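Local coordinates for variant surface glycoprotein MITAT 1.1 (Trypanosoma brucei brucei, PDB 5LY9) that forms the dense surface coat of the parasite, one of many antigenically distinct versions expressed in turn to evade the host immune response, at residues E2-K7 with F181-S186. Numbering follows the deposited sequence.
Sequences ERTGLK and FQPTTS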
loop_
_atom_site.group_PDB
_atom_site.type_symbol
_atom_site.label_atom_id
_atom_site.label_comp_id
_atom_site.label_asym_id
_atom_site.label_seq_id
_atom_site.Cartn_x
_atom_site.Cartn_y
_atom_site.Cartn_z
ATOM N N GLU A 2 1.322 -28.250 -33.498
ATOM C CA GLU A 2 0.231 -28.435 -32.525
ATOM C C GLU A 2 0.656 -29.351 -31.406
ATOM O O GLU A 2 1.366 -30.349 -31.630
ATOM C CB GLU A 2 -0.973 -29.098 -33.246
ATOM C CG GLU A 2 -2.263 -29.121 -32.423
ATOM C CD GLU A 2 -3.282 -30.202 -32.807
ATOM O OE1 GLU A 2 -3.009 -30.972 -33.788
ATOM O OE2 GLU A 2 -4.344 -30.285 -32.118
ATOM N N ARG A 3 0.279 -28.977 -30.212
ATOM C CA ARG A 3 0.412 -29.773 -29.025
ATOM C C ARG A 3 1.820 -30.302 -28.588
ATOM O O ARG A 3 1.874 -31.216 -27.759
ATOM C CB ARG A 3 -0.660 -30.877 -28.941
ATOM C CG ARG A 3 -0.659 -32.067 -29.884
ATOM C CD ARG A 3 0.589 -32.935 -29.902
ATOM N NE ARG A 3 0.381 -34.102 -30.817
ATOM C CZ ARG A 3 0.524 -34.051 -32.128
ATOM N NH1 ARG A 3 0.950 -32.954 -32.758
ATOM N NH2 ARG A 3 0.277 -35.158 -32.854
ATOM N N THR A 4 2.877 -29.637 -29.004
ATOM C CA THR A 4 4.198 -29.816 -28.333
ATOM C C THR A 4 4.351 -28.783 -27.229
ATOM O O THR A 4 3.550 -27.803 -27.128
ATOM C CB THR A 4 5.330 -29.791 -29.327
ATOM O OG1 THR A 4 5.301 -28.546 -30.049
ATOM C CG2 THR A 4 5.190 -31.020 -30.277
ATOM N N GLY A 5 5.301 -29.010 -26.340
ATOM C CA GLY A 5 5.542 -28.099 -25.282
ATOM C C GLY A 5 5.984 -26.708 -25.663
ATOM O O GLY A 5 6.375 -26.409 -26.766
ATOM N N LEU A 6 5.947 -25.855 -24.681
ATOM C CA LEU A 6 6.369 -24.489 -24.866
ATOM C C LEU A 6 7.926 -24.358 -24.767
ATOM O O LEU A 6 8.539 -24.803 -23.765
ATOM C CB LEU A 6 5.706 -23.681 -23.776
ATOM C CG LEU A 6 5.603 -22.206 -23.934
ATOM C CD1 LEU A 6 4.778 -21.884 -25.198
ATOM C CD2 LEU A 6 4.955 -21.592 -22.668
ATOM N N LYS A 7 8.553 -23.798 -25.822
ATOM C CA LYS A 7 10.009 -23.566 -25.811
ATOM C C LYS A 7 10.417 -22.570 -24.729
ATOM O O LYS A 7 9.625 -21.660 -24.412
ATOM C CB LYS A 7 10.500 -23.011 -27.149
ATOM C CG LYS A 7 10.299 -23.949 -28.338
ATOM C CD LYS A 7 10.607 -23.168 -29.612
ATOM C CE LYS A 7 10.679 -24.003 -30.864
ATOM N NZ LYS A 7 11.132 -23.189 -32.019
ATOM N N PHE A 181 6.974 -21.136 -31.237
ATOM C CA PHE A 181 7.140 -21.231 -29.733
ATOM C C PHE A 181 6.879 -22.647 -29.188
ATOM O O PHE A 181 7.030 -22.899 -28.017
ATOM C CB PHE A 181 6.282 -20.169 -29.060
ATOM C CG PHE A 181 6.593 -18.790 -29.534
ATOM C CD1 PHE A 181 7.878 -18.251 -29.363
ATOM C CD2 PHE A 181 5.634 -18.022 -30.130
ATOM C CE1 PHE A 181 8.190 -17.029 -29.860
ATOM C CE2 PHE A 181 5.940 -16.736 -30.613
ATOM C CZ PHE A 181 7.218 -16.245 -30.480
ATOM N N GLN A 182 6.500 -23.569 -30.051
ATOM C CA GLN A 182 6.255 -24.977 -29.770
ATOM C C GLN A 182 7.002 -25.718 -30.905
ATOM O O GLN A 182 6.811 -25.393 -32.074
ATOM C CB GLN A 182 4.759 -25.309 -29.808
ATOM C CG GLN A 182 4.010 -24.777 -28.597
ATOM C CD GLN A 182 2.507 -24.766 -28.850
ATOM O OE1 GLN A 182 1.948 -23.789 -29.370
ATOM N NE2 GLN A 182 1.895 -25.912 -28.600
ATOM N N PRO A 183 7.893 -26.627 -30.553
ATOM C CA PRO A 183 8.740 -27.240 -31.591
ATOM C C PRO A 183 8.010 -28.258 -32.464
ATOM O O PRO A 183 6.805 -28.585 -32.257
ATOM C CB PRO A 183 9.818 -27.938 -30.767
ATOM C CG PRO A 183 9.118 -28.351 -29.514
ATOM C CD PRO A 183 8.117 -27.197 -29.243
ATOM N N THR A 184 8.759 -28.819 -33.424
ATOM C CA THR A 184 8.235 -29.906 -34.212
ATOM C C THR A 184 7.913 -31.121 -33.344
ATOM O O THR A 184 8.420 -31.263 -32.231
ATOM C CB THR A 184 9.262 -30.315 -35.283
ATOM O OG1 THR A 184 10.507 -30.650 -34.649
ATOM C CG2 THR A 184 9.557 -29.146 -36.195
ATOM N N THR A 185 7.104 -32.033 -33.904
ATOM C CA THR A 185 6.721 -33.237 -33.172
ATOM C C THR A 185 7.986 -34.101 -33.004
ATOM O O THR A 185 8.885 -34.078 -33.838
ATOM C CB THR A 185 5.677 -34.055 -33.887
ATOM O OG1 THR A 185 6.128 -34.206 -35.219
ATOM C CG2 THR A 185 4.420 -33.356 -33.888
ATOM N N SER A 186 8.017 -34.840 -31.927
ATOM C CA SER A 186 9.033 -35.871 -31.743
ATOM C C SER A 186 8.327 -36.912 -30.948
ATOM O O SER A 186 7.571 -37.692 -31.566
ATOM C CB SER A 186 10.298 -35.268 -31.164
ATOM O OG SER A 186 11.325 -36.266 -31.014
HETATM O O HOH W 1 -1.033 -26.333 -29.772
#
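Three direct hydrogen bonds tie Thr4 and Lys7 to the loop 181-186, and each ends on a main-chain carbonyl. Lys7 N donates to Phe181 O at 2.8 Å. Thr4 OG1 donates to Pro183 O at 2.7 Å; with chi1 at 58° the hydroxyl sits between its own backbone N and carbonyl carbon, and CG2 packs beside the carbonyl oxygens of Pro183 and Thr184. The third bond runs the other way: the Gln182 amide sends NE2 to Thr4 O (2.9 Å), with that oxygen close to the amide plane. A water accepts from both this NE2 and Arg3 N, while OE1 of the same amide takes Ala227 N, so both ends of the amide are used and its rotation is fixed.

Weaker contacts fill the middle. Gly5 O receives a CA-H...O contact from Gln182 CA at 3.3 Å and also lies against Pro183 CD. The extended Lys7 chain runs past the Phe181 carbonyl until CE is 3.8 Å from Pro183 N, and its NZ bonds to the carbonyls of Asn179 and Thr180. At the exposed margin Arg3 NH1 bonds to Glu2 O and meets Thr185 CG2 obliquely.

Lys7 is the N-cap of helix 8-21. Largely buried polar groups, paired mostly through main-chain oxygens, thus join that helix's lead-in to a distant loop at one end of the elongated N-terminal, A-type part of the VSG.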